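Local coordinates for protein 3' terminal uridylyl transferase (Trypanosoma brucei, PDB 5HZD) that transfers uridines from UTP to the 3' ends of guide RNAs, ribosomal RNAs and some messenger RNAs in mitochondrial RNA editing, at residues C8-H13 with E28-L33; A21-A26 with I479-S484; D102-F107 with F126-V131; S138-E143 with S288-G293; C309-A314 with R374-I379. One frame throughout, in Å; residues are numbered along the deposited sequence. Where two conformers were deposited one is given.

Contact 1 (C8-H13 with E28-L33). With ZN (zinc ion), chain B.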
# COMPACT_ATOMS: atom_id res chain seq x y z
N CYS A 8 -12.72 -3.78 -30.75
CA CYS A 8 -11.73 -4.75 -30.27
C CYS A 8 -10.47 -4.06 -29.78
O CYS A 8 -10.06 -3.02 -30.32
CB CYS A 8 -11.41 -5.71 -31.42
SG CYS A 8 -10.37 -7.06 -30.81
N ASP A 9 -9.85 -4.61 -28.72
CA ASP A 9 -8.59 -4.08 -28.18
C ASP A 9 -7.36 -4.85 -28.70
O ASP A 9 -6.24 -4.56 -28.27
CB ASP A 9 -8.59 -4.09 -26.65
CG ASP A 9 -8.63 -5.50 -26.07
OD1 ASP A 9 -9.08 -6.43 -26.80
OD2 ASP A 9 -8.21 -5.66 -24.90
N ALA A 10 -7.57 -5.80 -29.60
CA ALA A 10 -6.49 -6.69 -30.05
C ALA A 10 -6.24 -6.61 -31.54
O ALA A 10 -5.28 -7.19 -32.06
CB ALA A 10 -6.80 -8.14 -29.66
N CYS A 11 -7.11 -5.92 -32.25
CA CYS A 11 -6.82 -5.58 -33.64
C CYS A 11 -7.41 -4.21 -33.90
O CYS A 11 -8.31 -3.78 -33.19
CB CYS A 11 -7.35 -6.64 -34.59
SG CYS A 11 -9.10 -6.79 -34.66
N PRO A 12 -6.86 -3.49 -34.89
CA PRO A 12 -7.23 -2.07 -34.97
C PRO A 12 -8.48 -1.81 -35.79
O PRO A 12 -8.89 -0.65 -35.87
CB PRO A 12 -6.01 -1.45 -35.66
CG PRO A 12 -5.52 -2.55 -36.56
CD PRO A 12 -5.76 -3.84 -35.80
N HIS A 13 -9.10 -2.83 -36.37
CA HIS A 13 -10.14 -2.62 -37.36
C HIS A 13 -11.54 -3.12 -37.00
O HIS A 13 -12.51 -2.80 -37.69
CB HIS A 13 -9.73 -3.28 -38.68
CG HIS A 13 -9.54 -4.76 -38.57
ND1 HIS A 13 -8.36 -5.33 -38.14
CD2 HIS A 13 -10.38 -5.79 -38.82
CE1 HIS A 13 -8.48 -6.64 -38.14
NE2 HIS A 13 -9.70 -6.95 -38.54
N GLU A 28 -13.34 -15.93 -31.31
CA GLU A 28 -13.09 -16.46 -32.66
C GLU A 28 -11.77 -16.00 -33.30
O GLU A 28 -11.10 -16.77 -34.00
CB GLU A 28 -14.29 -16.18 -33.57
CG GLU A 28 -15.59 -16.81 -33.05
CD GLU A 28 -16.83 -16.41 -33.85
OE1 GLU A 28 -17.88 -17.07 -33.69
OE2 GLU A 28 -16.75 -15.43 -34.63
N HIS A 29 -11.38 -14.75 -33.08
CA HIS A 29 -10.18 -14.22 -33.71
C HIS A 29 -8.99 -14.09 -32.77
O HIS A 29 -7.84 -13.98 -33.22
CB HIS A 29 -10.48 -12.87 -34.39
CG HIS A 29 -11.28 -13.00 -35.65
ND1 HIS A 29 -12.61 -13.36 -35.65
CD2 HIS A 29 -10.93 -12.82 -36.94
CE1 HIS A 29 -13.05 -13.40 -36.90
NE2 HIS A 29 -12.05 -13.07 -37.70
N HIS A 30 -9.24 -14.11 -31.47
CA HIS A 30 -8.16 -13.86 -30.52
C HIS A 30 -8.04 -14.91 -29.46
O HIS A 30 -7.58 -14.63 -28.35
CB HIS A 30 -8.30 -12.48 -29.88
CG HIS A 30 -8.19 -11.38 -30.88
ND1 HIS A 30 -7.09 -11.24 -31.69
CD2 HIS A 30 -9.07 -10.42 -31.26
CE1 HIS A 30 -7.27 -10.22 -32.51
NE2 HIS A 30 -8.46 -9.72 -32.27
N ALA A 31 -8.39 -16.14 -29.81
CA ALA A 31 -8.30 -17.20 -28.81
C ALA A 31 -6.87 -17.37 -28.31
O ALA A 31 -6.66 -17.75 -27.17
CB ALA A 31 -8.86 -18.50 -29.33
N ASP A 32 -5.88 -17.03 -29.14
CA ASP A 32 -4.48 -17.05 -28.68
C ASP A 32 -4.20 -16.13 -27.49
O ASP A 32 -3.26 -16.34 -26.72
CB ASP A 32 -3.51 -16.70 -29.82
CG ASP A 32 -3.65 -15.26 -30.29
OD1 ASP A 32 -4.72 -14.93 -30.85
OD2 ASP A 32 -2.70 -14.47 -30.09
N LEU A 33 -5.03 -15.10 -27.32
CA LEU A 33 -4.82 -14.14 -26.26
C LEU A 33 -5.55 -14.56 -24.98
O LEU A 33 -5.24 -14.08 -23.90
CB LEU A 33 -5.29 -12.76 -26.71
CG LEU A 33 -4.46 -12.21 -27.87
CD1 LEU A 33 -4.95 -10.83 -28.24
CD2 LEU A 33 -2.98 -12.16 -27.44
ZN ZN B . -9.89 -8.07 -32.83

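Contact 2 (A21-A26 with I479-S484). With ZN (zinc ion), chain B.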
# COMPACT_ATOMS: atom_id res chain seq x y z
N ALA A 21 -21.51 -9.49 -30.33
CA ALA A 21 -20.66 -9.61 -31.51
C ALA A 21 -19.20 -9.34 -31.14
O ALA A 21 -18.28 -9.97 -31.69
CB ALA A 21 -21.12 -8.64 -32.58
N LEU A 22 -18.98 -8.40 -30.22
CA LEU A 22 -17.64 -8.10 -29.76
C LEU A 22 -17.04 -9.31 -29.04
O LEU A 22 -15.90 -9.69 -29.31
CB LEU A 22 -17.64 -6.90 -28.81
CG LEU A 22 -16.26 -6.51 -28.27
CD1 LEU A 22 -15.42 -5.90 -29.38
CD2 LEU A 22 -16.38 -5.57 -27.06
N LEU A 23 -17.82 -9.92 -28.15
CA LEU A 23 -17.31 -11.06 -27.37
C LEU A 23 -17.03 -12.24 -28.28
O LEU A 23 -16.00 -12.92 -28.15
CB LEU A 23 -18.33 -11.48 -26.30
CG LEU A 23 -18.48 -10.63 -25.05
CD1 LEU A 23 -19.57 -11.24 -24.18
CD2 LEU A 23 -17.17 -10.56 -24.28
N ALA A 24 -17.96 -12.51 -29.20
CA ALA A 24 -17.76 -13.58 -30.18
C ALA A 24 -16.52 -13.33 -31.02
O ALA A 24 -15.77 -14.26 -31.31
CB ALA A 24 -18.96 -13.73 -31.07
N HIS A 25 -16.28 -12.08 -31.39
CA HIS A 25 -15.09 -11.77 -32.17
C HIS A 25 -13.83 -12.08 -31.36
O HIS A 25 -12.85 -12.62 -31.88
CB HIS A 25 -15.08 -10.29 -32.57
CG HIS A 25 -13.74 -9.81 -33.04
ND1 HIS A 25 -13.30 -10.00 -34.33
CD2 HIS A 25 -12.74 -9.18 -32.38
CE1 HIS A 25 -12.10 -9.48 -34.46
NE2 HIS A 25 -11.73 -9.00 -33.29
N ALA A 26 -13.86 -11.74 -30.08
CA ALA A 26 -12.70 -11.98 -29.20
C ALA A 26 -12.33 -13.48 -29.12
O ALA A 26 -11.16 -13.83 -29.28
CB ALA A 26 -12.92 -11.39 -27.83
N ILE A 479 -8.64 -1.90 -19.60
CA ILE A 479 -9.00 -3.28 -19.89
C ILE A 479 -10.01 -3.39 -21.01
O ILE A 479 -11.22 -3.23 -20.78
CB ILE A 479 -9.49 -3.99 -18.61
CG1 ILE A 479 -8.41 -3.89 -17.53
CG2 ILE A 479 -9.86 -5.45 -18.93
CD1 ILE A 479 -8.82 -4.49 -16.18
N GLY A 480 -9.53 -3.64 -22.22
CA GLY A 480 -10.41 -3.89 -23.35
C GLY A 480 -10.91 -5.32 -23.37
O GLY A 480 -10.65 -6.09 -22.45
N VAL A 481 -11.61 -5.71 -24.43
CA VAL A 481 -12.34 -6.98 -24.41
C VAL A 481 -11.45 -8.22 -24.23
O VAL A 481 -11.76 -9.08 -23.39
CB VAL A 481 -13.29 -7.14 -25.61
CG1 VAL A 481 -12.54 -7.21 -26.95
CG2 VAL A 481 -14.21 -8.37 -25.41
N THR A 482 -10.36 -8.33 -24.99
CA THR A 482 -9.51 -9.51 -24.82
C THR A 482 -8.86 -9.51 -23.45
O THR A 482 -8.80 -10.55 -22.79
CB THR A 482 -8.47 -9.70 -25.97
OG1 THR A 482 -7.57 -8.58 -26.01
CG2 THR A 482 -9.18 -9.83 -27.27
N LYS A 483 -8.42 -8.35 -22.97
CA LYS A 483 -7.85 -8.32 -21.64
C LYS A 483 -8.91 -8.74 -20.62
O LYS A 483 -8.61 -9.41 -19.63
CB LYS A 483 -7.28 -6.92 -21.30
CG LYS A 483 -5.97 -6.60 -21.99
CD LYS A 483 -5.24 -5.44 -21.31
CE LYS A 483 -3.95 -5.11 -22.04
NZ LYS A 483 -3.24 -3.97 -21.40
N SER A 484 -10.17 -8.34 -20.85
CA SER A 484 -11.23 -8.62 -19.86
C SER A 484 -11.47 -10.12 -19.78
O SER A 484 -11.78 -10.65 -18.71
CB SER A 484 -12.55 -7.88 -20.18
OG SER A 484 -13.24 -8.48 -21.26
ZN ZN B . -9.89 -8.07 -32.83

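Contact 3 (D102-F107 with F126-V131)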
# COMPACT_ATOMS: atom_id res chain seq x y z
N ASP A 102 9.15 23.47 8.59
CA ASP A 102 8.92 23.19 10.00
C ASP A 102 7.53 22.67 10.34
O ASP A 102 7.36 21.90 11.30
CB ASP A 102 9.22 24.43 10.87
CG ASP A 102 9.04 24.14 12.33
OD1 ASP A 102 9.82 23.30 12.86
OD2 ASP A 102 8.08 24.71 12.94
N LYS A 103 6.54 23.06 9.55
CA LYS A 103 5.18 22.68 9.86
C LYS A 103 4.75 21.37 9.17
O LYS A 103 3.64 20.91 9.39
CB LYS A 103 4.22 23.79 9.48
CG LYS A 103 4.33 24.98 10.45
CD LYS A 103 3.43 26.10 10.01
CE LYS A 103 1.98 25.73 10.24
NZ LYS A 103 1.08 26.89 10.00
N ALA A 104 5.62 20.80 8.36
CA ALA A 104 5.33 19.49 7.78
C ALA A 104 5.30 18.39 8.84
O ALA A 104 6.12 18.37 9.77
CB ALA A 104 6.34 19.15 6.73
N ARG A 105 4.38 17.44 8.66
CA ARG A 105 4.31 16.26 9.50
C ARG A 105 4.24 15.04 8.60
O ARG A 105 3.88 15.14 7.43
CB ARG A 105 3.11 16.31 10.46
CG ARG A 105 3.19 17.49 11.46
CD ARG A 105 4.38 17.32 12.39
NE ARG A 105 4.41 18.41 13.39
CZ ARG A 105 5.01 19.59 13.21
NH1 ARG A 105 5.63 19.86 12.08
NH2 ARG A 105 4.95 20.52 14.16
N VAL A 106 4.62 13.89 9.15
CA VAL A 106 4.74 12.67 8.35
C VAL A 106 3.61 11.71 8.74
O VAL A 106 3.41 11.44 9.92
CB VAL A 106 6.12 11.99 8.57
CG1 VAL A 106 6.22 10.66 7.76
CG2 VAL A 106 7.26 12.93 8.11
N PHE A 107 2.88 11.21 7.74
CA PHE A 107 1.77 10.29 7.96
C PHE A 107 2.11 8.98 7.27
O PHE A 107 2.48 9.00 6.10
CB PHE A 107 0.52 10.83 7.24
CG PHE A 107 0.02 12.16 7.76
CD1 PHE A 107 0.73 13.34 7.47
CD2 PHE A 107 -1.18 12.26 8.45
CE1 PHE A 107 0.28 14.57 7.91
CE2 PHE A 107 -1.64 13.51 8.89
CZ PHE A 107 -0.90 14.65 8.64
N PHE A 126 5.10 7.01 3.08
CA PHE A 126 5.11 8.16 3.98
C PHE A 126 4.59 9.34 3.19
O PHE A 126 5.10 9.63 2.11
CB PHE A 126 6.55 8.50 4.41
CG PHE A 126 7.19 7.52 5.33
CD1 PHE A 126 6.67 7.30 6.60
CD2 PHE A 126 8.41 6.94 5.00
CE1 PHE A 126 7.30 6.43 7.50
CE2 PHE A 126 9.05 6.08 5.88
CZ PHE A 126 8.52 5.83 7.14
N ALA A 127 3.58 10.02 3.72
CA ALA A 127 3.11 11.27 3.13
C ALA A 127 3.60 12.42 3.99
O ALA A 127 3.47 12.38 5.21
CB ALA A 127 1.57 11.31 3.12
N VAL A 128 4.13 13.47 3.37
CA VAL A 128 4.64 14.63 4.11
C VAL A 128 3.71 15.81 3.82
O VAL A 128 3.63 16.26 2.68
CB VAL A 128 6.07 14.97 3.60
CG1 VAL A 128 6.61 16.26 4.26
CG2 VAL A 128 7.01 13.77 3.87
N VAL A 129 3.00 16.30 4.83
CA VAL A 129 1.93 17.27 4.64
C VAL A 129 1.95 18.30 5.76
O VAL A 129 2.07 17.93 6.95
CB VAL A 129 0.53 16.59 4.67
CG1 VAL A 129 -0.59 17.63 4.45
CG2 VAL A 129 0.46 15.48 3.61
N ASP A 130 1.82 19.57 5.37
CA ASP A 130 1.56 20.69 6.27
C ASP A 130 0.05 20.87 6.23
O ASP A 130 -0.50 21.38 5.24
CB ASP A 130 2.29 21.93 5.72
CG ASP A 130 1.97 23.23 6.49
OD1 ASP A 130 0.97 23.32 7.24
OD2 ASP A 130 2.71 24.23 6.28
N VAL A 131 -0.59 20.48 7.32
CA VAL A 131 -2.06 20.45 7.40
C VAL A 131 -2.67 21.84 7.30
O VAL A 131 -3.65 22.02 6.56
CB VAL A 131 -2.51 19.70 8.64
CG1 VAL A 131 -4.04 19.83 8.84
CG2 VAL A 131 -2.12 18.23 8.51
O HOH W 1 0.90 19.38 9.48

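Contact 4 (S138-E143 with S288-G293)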
# COMPACT_ATOMS: atom_id res chain seq x y z
N SER A 138 -2.92 25.34 -0.23
CA SER A 138 -1.54 25.62 -0.65
C SER A 138 -0.61 24.47 -0.30
O SER A 138 0.52 24.71 0.12
CB SER A 138 -1.02 26.87 0.04
OG SER A 138 -1.77 28.01 -0.34
N TRP A 139 -1.06 23.24 -0.47
CA TRP A 139 -0.18 22.08 -0.28
C TRP A 139 -0.51 21.07 -1.38
O TRP A 139 -1.68 20.86 -1.69
CB TRP A 139 -0.37 21.41 1.10
CG TRP A 139 0.77 20.48 1.39
CD1 TRP A 139 0.81 19.13 1.14
CD2 TRP A 139 2.07 20.83 1.88
NE1 TRP A 139 2.05 18.62 1.47
CE2 TRP A 139 2.84 19.65 1.92
CE3 TRP A 139 2.66 22.04 2.29
CZ2 TRP A 139 4.17 19.64 2.36
CZ3 TRP A 139 3.97 22.03 2.71
CH2 TRP A 139 4.71 20.82 2.76
N PRO A 140 0.52 20.45 -1.98
CA PRO A 140 1.96 20.57 -1.73
C PRO A 140 2.61 21.75 -2.43
O PRO A 140 2.04 22.31 -3.40
CB PRO A 140 2.51 19.26 -2.30
CG PRO A 140 1.59 18.96 -3.43
CD PRO A 140 0.21 19.39 -2.95
N PRO A 141 3.80 22.14 -1.96
CA PRO A 141 4.59 23.11 -2.72
C PRO A 141 5.13 22.40 -3.95
O PRO A 141 4.87 21.21 -4.10
CB PRO A 141 5.73 23.45 -1.76
CG PRO A 141 5.93 22.20 -0.94
CD PRO A 141 4.56 21.54 -0.83
N LEU A 142 5.88 23.09 -4.80
CA LEU A 142 6.29 22.44 -6.05
C LEU A 142 7.06 21.17 -5.76
O LEU A 142 8.11 21.18 -5.09
CB LEU A 142 7.08 23.41 -6.91
CG LEU A 142 6.14 24.38 -7.65
CD1 LEU A 142 6.91 25.38 -8.42
CD2 LEU A 142 5.20 23.65 -8.61
N GLU A 143 6.50 20.06 -6.20
CA GLU A 143 6.98 18.78 -5.71
C GLU A 143 8.33 18.36 -6.24
O GLU A 143 9.05 17.65 -5.54
CB GLU A 143 5.93 17.68 -5.96
CG GLU A 143 4.70 17.81 -5.08
CD GLU A 143 3.53 17.05 -5.68
OE1 GLU A 143 3.00 17.52 -6.72
OE2 GLU A 143 3.15 16.01 -5.11
N SER A 288 6.09 10.76 -0.39
CA SER A 288 5.30 11.63 -1.25
C SER A 288 4.75 12.79 -0.45
O SER A 288 4.93 12.84 0.78
CB SER A 288 4.15 10.84 -1.88
OG SER A 288 3.35 10.23 -0.86
N PHE A 289 4.08 13.71 -1.15
CA PHE A 289 3.71 14.98 -0.54
C PHE A 289 2.22 15.26 -0.58
O PHE A 289 1.76 16.37 -0.27
CB PHE A 289 4.48 16.12 -1.21
CG PHE A 289 5.96 16.00 -1.07
CD1 PHE A 289 6.60 16.46 0.07
CD2 PHE A 289 6.72 15.36 -2.05
CE1 PHE A 289 7.97 16.34 0.24
CE2 PHE A 289 8.08 15.22 -1.89
CZ PHE A 289 8.71 15.70 -0.75
N ARG A 290 1.45 14.24 -0.98
CA ARG A 290 0.01 14.40 -1.10
C ARG A 290 -0.76 13.61 -0.07
O ARG A 290 -0.27 12.63 0.49
CB ARG A 290 -0.43 13.96 -2.50
CG ARG A 290 0.33 14.72 -3.60
CD ARG A 290 -0.19 14.40 -4.99
NE ARG A 290 0.67 15.03 -5.99
CZ ARG A 290 0.43 14.96 -7.30
NH1 ARG A 290 -0.62 14.28 -7.74
NH2 ARG A 290 1.25 15.56 -8.16
N ALA A 291 -2.00 14.01 0.18
CA ALA A 291 -2.80 13.39 1.24
C ALA A 291 -3.74 12.29 0.76
O ALA A 291 -4.27 11.54 1.59
CB ALA A 291 -3.60 14.45 1.98
N PHE A 292 -3.94 12.14 -0.55
CA PHE A 292 -4.99 11.24 -1.01
C PHE A 292 -4.84 9.79 -0.54
O PHE A 292 -5.84 9.14 -0.23
CB PHE A 292 -5.17 11.32 -2.55
CG PHE A 292 -4.13 10.57 -3.33
CD1 PHE A 292 -4.35 9.27 -3.73
CD2 PHE A 292 -2.95 11.20 -3.72
CE1 PHE A 292 -3.40 8.57 -4.46
CE2 PHE A 292 -1.99 10.51 -4.47
CZ PHE A 292 -2.22 9.20 -4.83
N GLY A 293 -3.61 9.29 -0.48
CA GLY A 293 -3.41 7.91 -0.09
C GLY A 293 -3.78 7.64 1.35
O GLY A 293 -4.16 6.52 1.72
O HOH W 2 4.20 13.71 -4.01

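Contact 5 (C309-A314 with R374-I379)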
# COMPACT_ATOMS: atom_id res chain seq x y z
N CYS A 309 -12.68 -12.18 8.99
CA CYS A 309 -12.08 -12.82 7.83
C CYS A 309 -11.77 -11.83 6.70
O CYS A 309 -11.24 -12.21 5.62
CB CYS A 309 -12.98 -13.93 7.30
SG CYS A 309 -13.23 -15.17 8.54
N ALA A 310 -12.04 -10.54 6.92
CA ALA A 310 -11.88 -9.61 5.81
C ALA A 310 -10.42 -9.30 5.47
O ALA A 310 -10.04 -9.28 4.29
CB ALA A 310 -12.68 -8.30 6.07
N ARG A 311 -9.57 -9.10 6.48
CA ARG A 311 -8.15 -8.90 6.12
C ARG A 311 -7.49 -10.17 5.55
O ARG A 311 -6.78 -10.07 4.54
CB ARG A 311 -7.35 -8.37 7.30
CG ARG A 311 -7.70 -6.92 7.68
CD ARG A 311 -6.96 -6.56 8.97
NE ARG A 311 -7.48 -7.32 10.09
CZ ARG A 311 -6.85 -7.43 11.25
NH1 ARG A 311 -5.66 -6.87 11.42
NH2 ARG A 311 -7.41 -8.13 12.23
N PRO A 312 -7.71 -11.34 6.17
CA PRO A 312 -7.08 -12.54 5.58
C PRO A 312 -7.49 -12.75 4.12
O PRO A 312 -6.65 -13.05 3.25
CB PRO A 312 -7.57 -13.67 6.49
CG PRO A 312 -7.66 -12.99 7.84
CD PRO A 312 -8.32 -11.65 7.48
N GLY A 313 -8.76 -12.53 3.79
CA GLY A 313 -9.16 -12.69 2.41
C GLY A 313 -8.52 -11.66 1.50
O GLY A 313 -8.17 -11.98 0.37
N ALA A 314 -8.39 -10.42 1.98
CA ALA A 314 -7.80 -9.37 1.18
C ALA A 314 -6.34 -9.69 0.89
O ALA A 314 -5.86 -9.45 -0.23
CB ALA A 314 -7.89 -8.05 1.92
N ARG A 374 -2.36 2.13 13.98
CA ARG A 374 -2.71 1.29 15.12
C ARG A 374 -2.62 -0.20 14.77
O ARG A 374 -3.07 -0.63 13.69
CB ARG A 374 -4.09 1.68 15.65
CG ARG A 374 -4.01 3.00 16.45
CD ARG A 374 -5.25 3.25 17.29
NE ARG A 374 -6.41 3.45 16.44
CZ ARG A 374 -7.62 3.01 16.72
NH1 ARG A 374 -7.85 2.35 17.86
NH2 ARG A 374 -8.62 3.24 15.87
N TYR A 375 -2.04 -0.95 15.69
CA TYR A 375 -1.85 -2.38 15.50
C TYR A 375 -3.08 -3.16 15.96
O TYR A 375 -3.57 -2.96 17.08
CB TYR A 375 -0.59 -2.85 16.26
CG TYR A 375 -0.41 -4.36 16.19
CD1 TYR A 375 0.12 -4.95 15.06
CD2 TYR A 375 -0.81 -5.17 17.24
CE1 TYR A 375 0.24 -6.35 14.97
CE2 TYR A 375 -0.69 -6.55 17.19
CZ TYR A 375 -0.16 -7.14 16.03
OH TYR A 375 -0.06 -8.53 16.00
N THR A 376 -3.58 -4.04 15.09
CA THR A 376 -4.64 -4.99 15.45
C THR A 376 -4.19 -6.37 14.98
O THR A 376 -3.95 -6.56 13.77
CB THR A 376 -5.95 -4.65 14.68
OG1 THR A 376 -6.34 -3.30 14.98
CG2 THR A 376 -7.04 -5.60 15.11
N PRO A 377 -4.09 -7.34 15.90
CA PRO A 377 -3.66 -8.70 15.51
C PRO A 377 -4.57 -9.28 14.45
O PRO A 377 -5.77 -9.02 14.48
CB PRO A 377 -3.85 -9.53 16.79
CG PRO A 377 -4.02 -8.56 17.90
CD PRO A 377 -4.40 -7.22 17.33
N MET A 378 -4.00 -10.05 13.53
CA MET A 378 -4.76 -10.73 12.49
C MET A 378 -5.83 -11.68 13.03
O MET A 378 -6.91 -11.81 12.41
CB MET A 378 -3.78 -11.47 11.56
CG MET A 378 -4.37 -11.89 10.21
SD MET A 378 -5.02 -10.53 9.23
CE MET A 378 -3.59 -9.48 9.03
N ILE A 379 -5.54 -12.34 14.16
CA ILE A 379 -6.52 -13.21 14.78
C ILE A 379 -6.48 -12.97 16.29
O ILE A 379 -5.42 -12.70 16.87
CB ILE A 379 -6.25 -14.69 14.43
CG1 ILE A 379 -7.38 -15.58 14.96
CG2 ILE A 379 -4.91 -15.14 14.98
CD1 ILE A 379 -7.38 -17.00 14.33

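Contact 1 (C8-H13 with E28-L33)
Cys-8, Cys-11 and His-30 meet round a zinc ion, to which Cys-8 gives SG at 2.3 Å, Cys-11 gives SG at 2.4 Å and His-30 gives NE2; NE2 of His-25, five residues earlier on helix 19-30, is the fourth ligand. The cysteines reach the metal with different first torsions: SG of Cys-8 lies anti to its backbone nitrogen (chi1 -172°), whereas that of Cys-11 is tucked between nitrogen and carbonyl carbon (chi1 66°). Against the imidazole of His-30, the Cys-11 sulfur sits at the edge and the Cys-8 sulfur approaches obliquely. A second shell packs on the ring and should limit its tilt. The methyl of Ala-10 rests almost over its centre in a CH-pi contact, with CB 3.4 Å from the ring centroid, and CB of His-29 lies over the opposite face. CD1 of Leu-33 touches Ala-10 CB at 3.6 Å. Within the turn, the backbone N of Ala-10 donates to the Cys-8 sulfur (3.3 Å, 157°), which probably tempers the charge of the thiolate. Two cysteines from a CxxC turn and two histidines from the following helix make this the atypical C2H2 zinc finger of the enzyme.

Contact 2 (A21-A26 with I479-S484)
The imidazole of His-25, set on the helix between Leu-22 and Ala-26, which lean on Val-481 and Thr-482, stacks on the ring of His-29. It also meets Phe-16 with the planes at about 45° and His-30 with the planes at about 75°. Its NE2 binds the zinc ion at 2.1 Å; CD2 and CE1 are equally far from the metal, so the bond leaves the ring symmetrically. This is the helix of the C2H2 zinc finger, docked on the start of helix 481-497, the last helix of this chain, and the finger is needed for proper folding of the catalytic domain. While His-25 turns to the zinc, its neighbours on the helix supply the apolar surface. Val-481 is the centre of the packing. Leu-22 and Val-481 point at one another tip to tip, with CD2 of Leu-22 3.8 Å from CB of Val-481. The leucine reaches there with CG anti to its backbone nitrogen (chi1 -180°). Leu-23 comes in at a slant and sets its CD2 3.9 Å from CG2 of Val-481. Ala-26 touches CG2 of both Val-481 and Thr-482 with its CB, each at 4.1 Å. The methyl of Thr-482 thus faces the finger helix, whereas its OG1 bonds to OD1 of Asp-9, tying the same residue to the knuckle turn of the finger. Gly-480 occupies the N-cap position, and in the first turn that follows Ser-484 OG donates to Val-481 O at 2.7 Å.

Contact 3 (D102-F107 with F126-V131)
The carbonyl oxygen of Val-129 is gripped twice, by the backbone N of Arg-105 at 2.9 Å and by a water that donates to it. The same water also donates to Lys-103 O and accepts from the N of Val-131 at 2.8 Å, bridging the chains where the ladder ends. These antiparallel strands, 105-109 and 124-129, form one side of the five-stranded mixed sheet of the nucleotidyltransferase palm. Arg-105 and Val-129 are a hydrogen-bonded pair, as are Phe-107 and Ala-127, with Val-106 and Val-128 as the non-hydrogen-bonded pair between them. Arg-105 does not send its guanidinium across. Bent at chi2 (-64°), its chain folds back so that NH1 holds both Asp-102 O and Ala-104 O, each at 2.8 Å and each near the guanidinium plane, which should stiffen the entry to the strand. On the face of Val-106, its CG1 slants onto the Phe-126 ring, 3.6 Å from CD1, while Val-128 CG1 touches Ala-104 CB. Beyond the ladder, Lys-103 CB packs on the Asp-130 carboxylate; the lysine ammonium pairs with Asp-132, and Asp-130 OD2 bonds to His-101. On the other face the Phe-107 ring lies across the neighbouring strand, close to Ile-294 of the UTP site. Its CE1 abuts Val-129 CB at 3.8 Å, and CZ meets Val-131 CG2, near the ring plane, also at 3.8 Å.

Contact 4 (S138-E143 with S288-G293)
Arg-290 grips Glu-143 side-on in a salt bridge, its NE on OE2 at 2.8 Å (164°) and its NH2 on OE1 at 3.0 Å. Each oxygen offers its syn lone pair near the guanidinium plane, although the two planes are turned 34° apart. The arginine chain runs straight from CG to NE and meets the glutamate at about a right angle. Glu-143 OE2 also accepts from a water at 2.8 Å, which in turn takes the backbone N-H of Phe-289. A second polar link is weak: NE1 of Trp-139 lies 2.9 Å from Phe-289 O but bends to 124°, and it makes another weak bond, to Val-128 O. The apolar contacts centre on Pro-140 and Phe-289. Pro-140, behind a cis peptide bond, sets CB 3.9 Å from Phe-289 CB; the same CB and Pro-141 CD lie over one face of the indole. The Phe-289 side chain packs on Ala-146, Val-147 and Ile-150 of helix 143-156. The loop between helices 131-135 and 143-156 is thereby joined to the link from strand 285-288 of the palm sheet to helix 292-304, whose Gly-293 belongs to the UTP site.

Contact 5 (C309-A314 with R374-I379)
Arg-311 and Met-378 run past each other in opposite directions in the tight part of this helix-to-loop contact of the nucleotidyltransferase catalytic module, where the first turn of helix 310-324, which carries UTP-binding Lys-318 and Lys-322, meets the loop before helix 385-409. The sulfur of Met-378 settles 3.7 Å from Arg-311 CB and 3.9 Å from Pro-312 CG. Bends at chi2 (58°) and chi3 curl the methionine so that SD lies over the centre of one guanidinium face. Ala-73 of helix 59-76 touches both Pro-312 and Met-378. Toward the more exposed end the contact thins. Pro-377 turns its CB away from the helix and offers backbone alone, while Thr-376 brings its methyl CG2 to 3.9 Å from Arg-311 NH2. What holds here is polar: the buried guanidinium reaches two successive carbonyls along its edge, partners close to its own plane although both nitrogens stand above the carbonyl planes. NH1 also bonds to Met-115 O of the loop after helix 111-114, which should fix the group's rotation. The two bonds across the contact are Arg-311 NH1 to Thr-376 O (2.9 Å, 160°) and Arg-311 NH2 to Pro-377 O (2.9 Å, 158°).

Overall arrangement
Contacts 1 and 2, centres 7 Å apart, share the zinc ion and helix 19-30; Asp-9 OD1 lies 2.7 Å from Thr-482 OG1. Contact 2 joins regions near the two ends of this chain, enclosing contacts 3, 4 and 5 in sequence. Contacts 3 and 4, centres 9 Å apart, belong to the palm, where Val-128 N reaches Ser-288 O at 2.8 Å. Contact 4 holds Gly-293 of the UTP site and Phe-107 of contact 3 packs on Ile-294, whereas in contact 5 the side chains of Met-378 and Arg-311 stay about 9 and 11 Å from those of Ser-111 and Lys-318, respectively. The zinc finger is remote: contacts 1 and 3 are 48 Å apart between centres.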